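Local coordinates for 3-keto-5-aminohexanoate cleavage protein (Archaeoglobus fulgidus, PDB 3LOT), which probably catalyses the zinc-dependent cleavage of a beta-keto acid such as 3-keto-5-aminohexanoate, at residues S118-L126 with H203-T211; C175-A185 with F218-I227. All blocks are in the same frame, centred on the assembly; numbering follows the deposited sequence.

Interaction 1 of 2, residues S118-L126 with H203-T211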
loop_
_atom_site.group_PDB
_atom_site.type_symbol
_atom_site.label_atom_id
_atom_site.label_comp_id
_atom_site.label_asym_id
_atom_site.label_seq_id
_atom_site.Cartn_x
_atom_site.Cartn_y
_atom_site.Cartn_z
ATOM N N SER D 118 -25.165 -2.775 1.237
ATOM C CA SER D 118 -25.877 -2.632 2.489
ATOM C C SER D 118 -24.840 -2.353 3.577
ATOM O O SER D 118 -23.733 -2.892 3.545
ATOM C CB SER D 118 -26.668 -3.883 2.825
ATOM O OG SER D 118 -27.641 -4.097 1.869
HETATM N N MSE D 119 -25.163 -1.483 4.532
HETATM C CA MSE D 119 -24.157 -1.128 5.548
HETATM C C MSE D 119 -24.840 -0.536 6.761
HETATM O O MSE D 119 -25.928 -0.004 6.655
HETATM C CB MSE D 119 -23.156 -0.096 4.957
HETATM C CG MSE D 119 -23.762 1.237 4.603
HETATM SE SE MSE D 119 -22.641 2.455 3.590
HETATM C CE MSE D 119 -21.417 2.982 5.022
ATOM N N ASN D 120 -24.156 -0.552 7.901
ATOM C CA ASN D 120 -24.506 0.352 9.001
ATOM C C ASN D 120 -24.167 1.738 8.517
ATOM O O ASN D 120 -23.266 1.921 7.713
ATOM C CB ASN D 120 -23.739 0.017 10.274
ATOM C CG ASN D 120 -24.090 -1.366 10.818
ATOM O OD1 ASN D 120 -25.127 -1.936 10.470
ATOM N ND2 ASN D 120 -23.259 -1.884 11.706
ATOM N N PHE D 121 -24.914 2.704 8.989
ATOM C CA PHE D 121 -24.714 4.089 8.650
ATOM C C PHE D 121 -25.257 4.865 9.824
ATOM O O PHE D 121 -26.421 5.154 9.864
ATOM C CB PHE D 121 -25.444 4.428 7.350
ATOM C CG PHE D 121 -25.020 5.741 6.751
ATOM C CD1 PHE D 121 -24.942 6.900 7.532
ATOM C CD2 PHE D 121 -24.727 5.834 5.402
ATOM C CE1 PHE D 121 -24.570 8.117 6.952
ATOM C CE2 PHE D 121 -24.349 7.043 4.841
ATOM C CZ PHE D 121 -24.276 8.167 5.606
ATOM N N ALA D 122 -24.379 5.120 10.810
ATOM C CA ALA D 122 -24.756 5.537 12.149
ATOM C C ALA D 122 -24.231 6.923 12.492
ATOM O O ALA D 122 -23.046 7.204 12.320
ATOM C CB ALA D 122 -24.247 4.472 13.193
ATOM N N ILE D 123 -25.151 7.794 12.924
ATOM C CA ILE D 123 -24.854 9.141 13.431
ATOM C C ILE D 123 -25.348 9.408 14.837
ATOM O O ILE D 123 -25.339 10.535 15.303
ATOM C CB ILE D 123 -25.396 10.207 12.476
ATOM C CG1 ILE D 123 -26.945 10.120 12.307
ATOM C CG2 ILE D 123 -24.642 10.068 11.152
ATOM C CD1 ILE D 123 -27.465 11.010 11.156
ATOM N N HIS D 124 -25.750 8.361 15.546
ATOM C CA HIS D 124 -26.112 8.493 16.943
ATOM C C HIS D 124 -25.055 9.162 17.823
ATOM O O HIS D 124 -25.448 9.799 18.790
ATOM C CB HIS D 124 -26.583 7.167 17.566
ATOM C CG HIS D 124 -25.534 6.096 17.613
ATOM N ND1 HIS D 124 -25.179 5.354 16.507
ATOM C CD2 HIS D 124 -24.770 5.639 18.633
ATOM C CE1 HIS D 124 -24.231 4.503 16.840
ATOM N NE2 HIS D 124 -23.972 4.640 18.126
ATOM N N PRO D 125 -23.741 9.064 17.502
ATOM C CA PRO D 125 -22.761 9.798 18.330
ATOM C C PRO D 125 -22.908 11.353 18.358
ATOM O O PRO D 125 -22.452 12.013 19.310
ATOM C CB PRO D 125 -21.430 9.393 17.696
ATOM C CG PRO D 125 -21.706 8.022 17.148
ATOM C CD PRO D 125 -23.045 8.172 16.549
ATOM N N LEU D 126 -23.528 11.925 17.330
ATOM C CA LEU D 126 -23.847 13.365 17.302
ATOM C C LEU D 126 -24.698 13.843 18.459
ATOM O O LEU D 126 -24.689 15.050 18.760
ATOM C CB LEU D 126 -24.534 13.754 15.995
ATOM C CG LEU D 126 -23.639 13.579 14.780
ATOM C CD1 LEU D 126 -24.393 13.833 13.465
ATOM C CD2 LEU D 126 -22.431 14.485 14.965
ATOM N N HIS D 203 -15.681 8.900 2.474
ATOM C CA HIS D 203 -14.785 8.588 3.597
ATOM C C HIS D 203 -15.280 9.230 4.865
ATOM O O HIS D 203 -15.559 10.431 4.886
ATOM C CB HIS D 203 -13.354 9.063 3.246
ATOM C CG HIS D 203 -12.683 8.204 2.205
ATOM N ND1 HIS D 203 -11.779 7.207 2.524
ATOM C CD2 HIS D 203 -12.815 8.169 0.857
ATOM C CE1 HIS D 203 -11.372 6.612 1.418
ATOM N NE2 HIS D 203 -12.002 7.162 0.389
ATOM N N GLY D 204 -15.361 8.435 5.921
ATOM C CA GLY D 204 -15.586 8.924 7.261
ATOM C C GLY D 204 -16.953 8.611 7.846
ATOM O O GLY D 204 -17.312 9.173 8.854
ATOM N N ILE D 205 -17.750 7.769 7.215
ATOM C CA ILE D 205 -19.026 7.366 7.783
ATOM C C ILE D 205 -18.789 6.259 8.821
ATOM O O ILE D 205 -17.959 5.354 8.617
ATOM C CB ILE D 205 -20.043 6.889 6.711
ATOM C CG1 ILE D 205 -20.339 8.009 5.713
ATOM C CG2 ILE D 205 -21.342 6.391 7.366
ATOM C CD1 ILE D 205 -20.827 9.281 6.294
ATOM N N LEU D 206 -19.515 6.349 9.946
ATOM C CA LEU D 206 -19.477 5.294 10.951
ATOM C C LEU D 206 -20.299 4.165 10.331
ATOM O O LEU D 206 -21.525 4.277 10.215
ATOM C CB LEU D 206 -20.022 5.777 12.302
ATOM C CG LEU D 206 -20.159 4.733 13.452
ATOM C CD1 LEU D 206 -18.859 3.998 13.699
ATOM C CD2 LEU D 206 -20.697 5.293 14.744
ATOM N N GLY D 207 -19.613 3.073 9.961
ATOM C CA GLY D 207 -20.200 1.995 9.183
ATOM C C GLY D 207 -19.463 1.789 7.879
ATOM O O GLY D 207 -19.652 0.772 7.194
ATOM N N GLY D 208 -18.623 2.759 7.528
ATOM C CA GLY D 208 -17.791 2.697 6.346
ATOM C C GLY D 208 -16.336 2.901 6.615
ATOM O O GLY D 208 -15.893 2.907 7.771
ATOM N N ILE D 209 -15.574 3.039 5.528
ATOM C CA ILE D 209 -14.137 3.299 5.627
ATOM C C ILE D 209 -13.844 4.710 6.160
ATOM O O ILE D 209 -14.637 5.621 5.962
ATOM C CB ILE D 209 -13.458 3.071 4.266
ATOM C CG1 ILE D 209 -11.963 2.984 4.460
ATOM C CG2 ILE D 209 -13.834 4.172 3.222
ATOM C CD1 ILE D 209 -11.178 2.295 3.296
ATOM N N GLY D 210 -12.718 4.855 6.876
ATOM C CA GLY D 210 -12.297 6.106 7.475
ATOM C C GLY D 210 -11.672 7.121 6.540
ATOM O O GLY D 210 -11.808 7.053 5.321
ATOM N N THR D 211 -10.998 8.070 7.137
ATOM C CA THR D 211 -10.469 9.217 6.429
ATOM C C THR D 211 -8.944 9.273 6.339
ATOM O O THR D 211 -8.408 10.364 6.056
ATOM C CB THR D 211 -10.917 10.507 7.131
ATOM O OG1 THR D 211 -10.615 10.361 8.502
ATOM C CG2 THR D 211 -12.420 10.757 6.985
HETATM O O HOH W 1 -21.453 8.521 10.449
#
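Two loops at the C-terminal ends of TIM-barrel strands meet here: Phe121 and Ala122, in the loop after strand 111-115, pack on Ile205 and Leu206, in the loop after strand 197-203. The backbone link is Ala122 N to Leu206 O, 3.0 Å, nearly straight (N-H...O 165°) and in the carbonyl plane. Water 1 makes a second link. It donates to Ala122 O (2.8 Å) and accepts from Leu206 N (3.0 Å). Phe121 has CG anti to the backbone N (chi1 -166°), and this brings the ring back against Ile205. Methyl CG2 of Ile205 then sits over the middle of one ring face, 3.6 Å from the centroid and 8° off the normal, a CH-pi contact. CD1 of the same isoleucine touches the ring near CZ. Leu206 turns the other way: its CD2 lies 3.8 Å from Pro125 CG and also packs on Ala122 CB.

Ile205 to Gly208 form a type II turn. Gly207 takes backbone angles that other residues reach only with strain, and a CB there would strike Asn120 O. Its CA makes a C-H...O contact of 3.4 Å with Asn120 O, a buried carbonyl oxygen with no conventional hydrogen-bond partner in the model. The Asn120 side chain faces the interface, where OD1 is hydrogen-bonded to Ser118 OG of the second subunit. The selenomethionine Met119 bends at its end to lay CE 3.6 Å from Gly207 O. The Phe121 side chain is about 8 Å from the zinc ion. Such beta-alpha loops crowning the barrel are where TIM-barrel enzymes carry their active sites.

Interaction 2 of 2, residues C175-A185 with F218-I227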
loop_
_atom_site.group_PDB
_atom_site.type_symbol
_atom_site.label_atom_id
_atom_site.label_comp_id
_atom_site.label_asym_id
_atom_site.label_seq_id
_atom_site.Cartn_x
_atom_site.Cartn_y
_atom_site.Cartn_z
ATOM N N CYS D 175 -19.463 4.518 -3.201
ATOM C CA CYS D 175 -18.757 3.481 -2.492
ATOM C C CYS D 175 -18.175 3.969 -1.169
ATOM O O CYS D 175 -17.393 4.904 -1.147
ATOM C CB CYS D 175 -17.609 2.933 -3.323
ATOM S SG CYS D 175 -18.172 2.185 -4.912
ATOM N N TYR D 176 -18.553 3.285 -0.093
ATOM C CA TYR D 176 -18.178 3.655 1.279
ATOM C C TYR D 176 -17.171 2.690 1.909
ATOM O O TYR D 176 -16.857 2.811 3.113
ATOM C CB TYR D 176 -19.400 3.690 2.203
ATOM C CG TYR D 176 -20.483 4.681 1.859
ATOM C CD1 TYR D 176 -21.369 4.424 0.823
ATOM C CD2 TYR D 176 -20.663 5.826 2.618
ATOM C CE1 TYR D 176 -22.410 5.313 0.514
ATOM C CE2 TYR D 176 -21.673 6.729 2.325
ATOM C CZ TYR D 176 -22.554 6.463 1.273
ATOM O OH TYR D 176 -23.541 7.366 0.969
ATOM N N ASP D 177 -16.707 1.700 1.130
ATOM C CA ASP D 177 -15.775 0.692 1.638
ATOM C C ASP D 177 -15.192 -0.096 0.443
ATOM O O ASP D 177 -15.708 -0.041 -0.681
ATOM C CB ASP D 177 -16.521 -0.286 2.559
ATOM C CG ASP D 177 -15.699 -0.764 3.729
ATOM O OD1 ASP D 177 -14.433 -0.781 3.702
ATOM O OD2 ASP D 177 -16.360 -1.163 4.720
ATOM N N ILE D 178 -14.130 -0.832 0.719
ATOM C CA ILE D 178 -13.449 -1.656 -0.281
ATOM C C ILE D 178 -14.404 -2.706 -0.837
ATOM O O ILE D 178 -14.423 -2.958 -2.046
ATOM C CB ILE D 178 -12.182 -2.282 0.286
ATOM C CG1 ILE D 178 -11.239 -1.170 0.809
ATOM C CG2 ILE D 178 -11.487 -3.196 -0.776
ATOM C CD1 ILE D 178 -10.892 -0.130 -0.241
ATOM N N GLY D 179 -15.180 -3.353 0.028
ATOM C CA GLY D 179 -16.130 -4.376 -0.424
ATOM C C GLY D 179 -17.124 -3.868 -1.448
ATOM O O GLY D 179 -17.636 -4.612 -2.277
ATOM N N GLN D 180 -17.451 -2.590 -1.338
ATOM C CA GLN D 180 -18.394 -1.934 -2.261
ATOM C C GLN D 180 -17.783 -1.633 -3.639
ATOM O O GLN D 180 -18.491 -1.592 -4.666
ATOM C CB GLN D 180 -18.948 -0.648 -1.614
ATOM C CG GLN D 180 -19.772 -0.948 -0.336
ATOM C CD GLN D 180 -20.608 0.215 0.159
ATOM O OE1 GLN D 180 -20.612 1.309 -0.414
ATOM N NE2 GLN D 180 -21.327 -0.017 1.249
ATOM N N ILE D 181 -16.466 -1.461 -3.683
ATOM C CA ILE D 181 -15.780 -1.426 -4.982
ATOM C C ILE D 181 -15.805 -2.832 -5.604
ATOM O O ILE D 181 -16.052 -3.008 -6.792
ATOM C CB ILE D 181 -14.358 -0.906 -4.863
ATOM C CG1 ILE D 181 -14.363 0.473 -4.128
ATOM C CG2 ILE D 181 -13.725 -0.870 -6.249
ATOM C CD1 ILE D 181 -13.013 1.252 -4.168
ATOM N N TYR D 182 -15.577 -3.837 -4.776
ATOM C CA TYR D 182 -15.733 -5.226 -5.181
ATOM C C TYR D 182 -17.137 -5.469 -5.700
ATOM O O TYR D 182 -17.284 -6.107 -6.747
ATOM C CB TYR D 182 -15.378 -6.204 -4.066
ATOM C CG TYR D 182 -13.893 -6.616 -4.057
ATOM C CD1 TYR D 182 -13.416 -7.666 -4.894
ATOM C CD2 TYR D 182 -12.991 -5.953 -3.285
ATOM C CE1 TYR D 182 -12.087 -8.031 -4.917
ATOM C CE2 TYR D 182 -11.658 -6.293 -3.305
ATOM C CZ TYR D 182 -11.206 -7.355 -4.094
ATOM O OH TYR D 182 -9.876 -7.716 -4.065
ATOM N N ASN D 183 -18.146 -4.978 -4.956
ATOM C CA ASN D 183 -19.532 -5.088 -5.425
ATOM C C ASN D 183 -19.686 -4.411 -6.814
ATOM O O ASN D 183 -20.336 -4.969 -7.727
ATOM C CB ASN D 183 -20.550 -4.483 -4.452
ATOM C CG ASN D 183 -20.630 -5.203 -3.086
ATOM O OD1 ASN D 183 -20.006 -6.257 -2.862
ATOM N ND2 ASN D 183 -21.391 -4.585 -2.137
ATOM N N THR D 184 -19.100 -3.208 -6.950
ATOM C CA THR D 184 -19.140 -2.468 -8.207
ATOM C C THR D 184 -18.536 -3.245 -9.394
ATOM O O THR D 184 -19.158 -3.320 -10.482
ATOM C CB THR D 184 -18.510 -1.090 -8.033
ATOM O OG1 THR D 184 -19.235 -0.387 -7.005
ATOM C CG2 THR D 184 -18.489 -0.320 -9.365
ATOM N N ALA D 185 -17.364 -3.848 -9.170
ATOM C CA ALA D 185 -16.709 -4.688 -10.176
ATOM C C ALA D 185 -17.601 -5.829 -10.611
ATOM O O ALA D 185 -17.741 -6.103 -11.793
ATOM C CB ALA D 185 -15.401 -5.251 -9.668
ATOM N N PHE D 218 -6.051 3.335 -1.103
ATOM C CA PHE D 218 -6.437 1.940 -1.267
ATOM C C PHE D 218 -7.764 1.795 -2.042
ATOM O O PHE D 218 -7.880 0.892 -2.861
ATOM C CB PHE D 218 -6.437 1.189 0.070
ATOM C CG PHE D 218 -6.380 -0.290 -0.094
ATOM C CD1 PHE D 218 -5.202 -0.907 -0.455
ATOM C CD2 PHE D 218 -7.517 -1.059 0.037
ATOM C CE1 PHE D 218 -5.145 -2.273 -0.649
ATOM C CE2 PHE D 218 -7.475 -2.429 -0.185
ATOM C CZ PHE D 218 -6.292 -3.035 -0.516
HETATM N N MSE D 219 -8.732 2.701 -1.820
HETATM C CA MSE D 219 -9.989 2.695 -2.547
HETATM C C MSE D 219 -9.690 2.850 -4.032
HETATM O O MSE D 219 -10.137 2.049 -4.840
HETATM C CB MSE D 219 -10.940 3.822 -2.075
HETATM C CG MSE D 219 -11.497 3.677 -0.678
HETATM SE SE MSE D 219 -13.060 2.535 -0.604
HETATM C CE MSE D 219 -14.468 3.814 -1.134
ATOM N N LYS D 220 -8.910 3.861 -4.390
ATOM C CA LYS D 220 -8.682 4.168 -5.792
ATOM C C LYS D 220 -7.916 3.033 -6.457
ATOM O O LYS D 220 -8.249 2.629 -7.564
ATOM C CB LYS D 220 -7.962 5.534 -5.952
ATOM C CG LYS D 220 -7.715 5.960 -7.429
ATOM C CD LYS D 220 -6.371 5.594 -7.940
ATOM C CE LYS D 220 -6.132 6.190 -9.362
ATOM N NZ LYS D 220 -4.770 5.894 -9.862
ATOM N N GLN D 221 -6.890 2.530 -5.783
ATOM C CA GLN D 221 -6.092 1.394 -6.304
ATOM C C GLN D 221 -6.933 0.130 -6.463
ATOM O O GLN D 221 -6.728 -0.649 -7.401
ATOM C CB GLN D 221 -4.910 1.104 -5.397
ATOM C CG GLN D 221 -3.859 2.171 -5.405
ATOM C CD GLN D 221 -2.767 1.893 -4.359
ATOM O OE1 GLN D 221 -3.017 1.188 -3.371
ATOM N NE2 GLN D 221 -1.549 2.480 -4.558
ATOM N N THR D 222 -7.907 -0.072 -5.574
ATOM C CA THR D 222 -8.815 -1.219 -5.727
ATOM C C THR D 222 -9.651 -1.073 -6.999
ATOM O O THR D 222 -9.820 -2.028 -7.760
ATOM C CB THR D 222 -9.719 -1.413 -4.479
ATOM O OG1 THR D 222 -8.886 -1.590 -3.336
ATOM C CG2 THR D 222 -10.661 -2.617 -4.639
ATOM N N ALA D 223 -10.186 0.120 -7.226
ATOM C CA ALA D 223 -10.953 0.393 -8.453
ATOM C C ALA D 223 -10.088 0.203 -9.720
ATOM O O ALA D 223 -10.525 -0.428 -10.700
ATOM C CB ALA D 223 -11.567 1.817 -8.406
ATOM N N ASP D 224 -8.868 0.725 -9.705
ATOM C CA ASP D 224 -7.948 0.517 -10.834
ATOM C C ASP D 224 -7.775 -0.972 -11.143
ATOM O O ASP D 224 -7.866 -1.400 -12.317
ATOM C CB ASP D 224 -6.563 1.103 -10.538
ATOM C CG ASP D 224 -6.493 2.620 -10.598
ATOM O OD1 ASP D 224 -7.451 3.287 -11.055
ATOM O OD2 ASP D 224 -5.415 3.165 -10.190
ATOM N N ARG D 225 -7.555 -1.775 -10.109
ATOM C CA ARG D 225 -7.177 -3.149 -10.316
ATOM C C ARG D 225 -8.364 -4.057 -10.638
ATOM O O ARG D 225 -8.196 -5.043 -11.325
ATOM C CB ARG D 225 -6.468 -3.676 -9.082
ATOM C CG ARG D 225 -5.834 -5.016 -9.265
ATOM C CD ARG D 225 -5.150 -5.432 -7.967
ATOM N NE ARG D 225 -6.069 -5.402 -6.828
ATOM C CZ ARG D 225 -6.895 -6.417 -6.488
ATOM N NH1 ARG D 225 -6.958 -7.542 -7.219
ATOM N NH2 ARG D 225 -7.677 -6.296 -5.436
ATOM N N LEU D 226 -9.535 -3.769 -10.078
ATOM C CA LEU D 226 -10.768 -4.563 -10.389
ATOM C C LEU D 226 -11.475 -4.119 -11.651
ATOM O O LEU D 226 -12.006 -4.954 -12.362
ATOM C CB LEU D 226 -11.753 -4.530 -9.237
ATOM C CG LEU D 226 -11.211 -5.020 -7.902
ATOM C CD1 LEU D 226 -12.364 -5.000 -6.870
ATOM C CD2 LEU D 226 -10.645 -6.461 -8.018
ATOM N N ILE D 227 -11.481 -2.816 -11.920
ATOM C CA ILE D 227 -12.354 -2.199 -12.942
ATOM C C ILE D 227 -11.543 -1.816 -14.168
ATOM O O ILE D 227 -11.939 -2.125 -15.287
ATOM C CB ILE D 227 -13.151 -1.002 -12.347
ATOM C CG1 ILE D 227 -14.173 -1.551 -11.320
ATOM C CG2 ILE D 227 -13.781 -0.148 -13.449
ATOM C CD1 ILE D 227 -14.677 -0.531 -10.301
HETATM O O HOH W 2 -9.227 -9.590 -6.248
#
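Leu226 meets Tyr182 through an extended chi2 (-177°), which sends CD1 out over the tyrosine ring, while Arg225 bends at chi3 (55°) to turn its guanidinium toward the hydroxyl of that tyrosine. These residues join helices 178-189 and 213-226, which follow consecutive strands of the TIM barrel and lie side by side on its outside. Their segment axes pass 9.6 Å apart and run nearly parallel, crossing at -20°.

Leu226 CD1 stands over the centre of one Tyr182 ring face, 3.4 Å from the centroid, in a CH-pi contact. Arg225 has two conformers; in one of them NH2 donates to Tyr182 OH at 3.0 Å, with the oxygen in the guanidinium plane, and water 2 bridges the hydroxyl and Arg225 NH1. Asp215 of the second subunit also reaches this hydroxyl, weakly. With a phenylalanine in place of Tyr182, Arg225 NH2 and water 2 would probably lose their shared partner, and the guanidinium would be freer to turn.

Ile181 is a knob in a hole formed by Met219, Thr222, Ala223 and Leu226. Its CG2 rests 3.8 Å from Ala223 CA. Further along, Ala185 CB abuts Leu226 CB at 3.7 Å. At the start of helix 178-189, Ile178 CD1 meets the edge of the Phe218 ring, 3.5 Å from CD2. That ring stacks on Phe218 of the second subunit. Thr222 OG1 is turned back to its own helix and donates to Phe218 O. The selenomethionine Met219, bent at both chi2 and chi3, curls against the start of helix 178-189, with SE beside Ile178 CD1 and CE packed tightly, 3.1 Å from Cys175 O.

Overall arrangement
Along the chain the segments come in the order 118-126, 175-185, 203-211, 218-227, so the two contacts cross rather than nest. Interaction 1 closes the longer loop, bringing the stretch after strand 111-115 to the one after strand 197-203. Interaction 2 closes a shorter loop around strand 197-203, between helices 178-189 and 213-226. The first lies at the zinc-bearing end of the barrel, the second on its helical outer layer. They touch directly: Ile209 N probably bonds Tyr176 O, Met119 CE packs on Tyr176 CB, and His203 packs on Met219. Both also touch the second subunit, so both lie beside the same subunit interface.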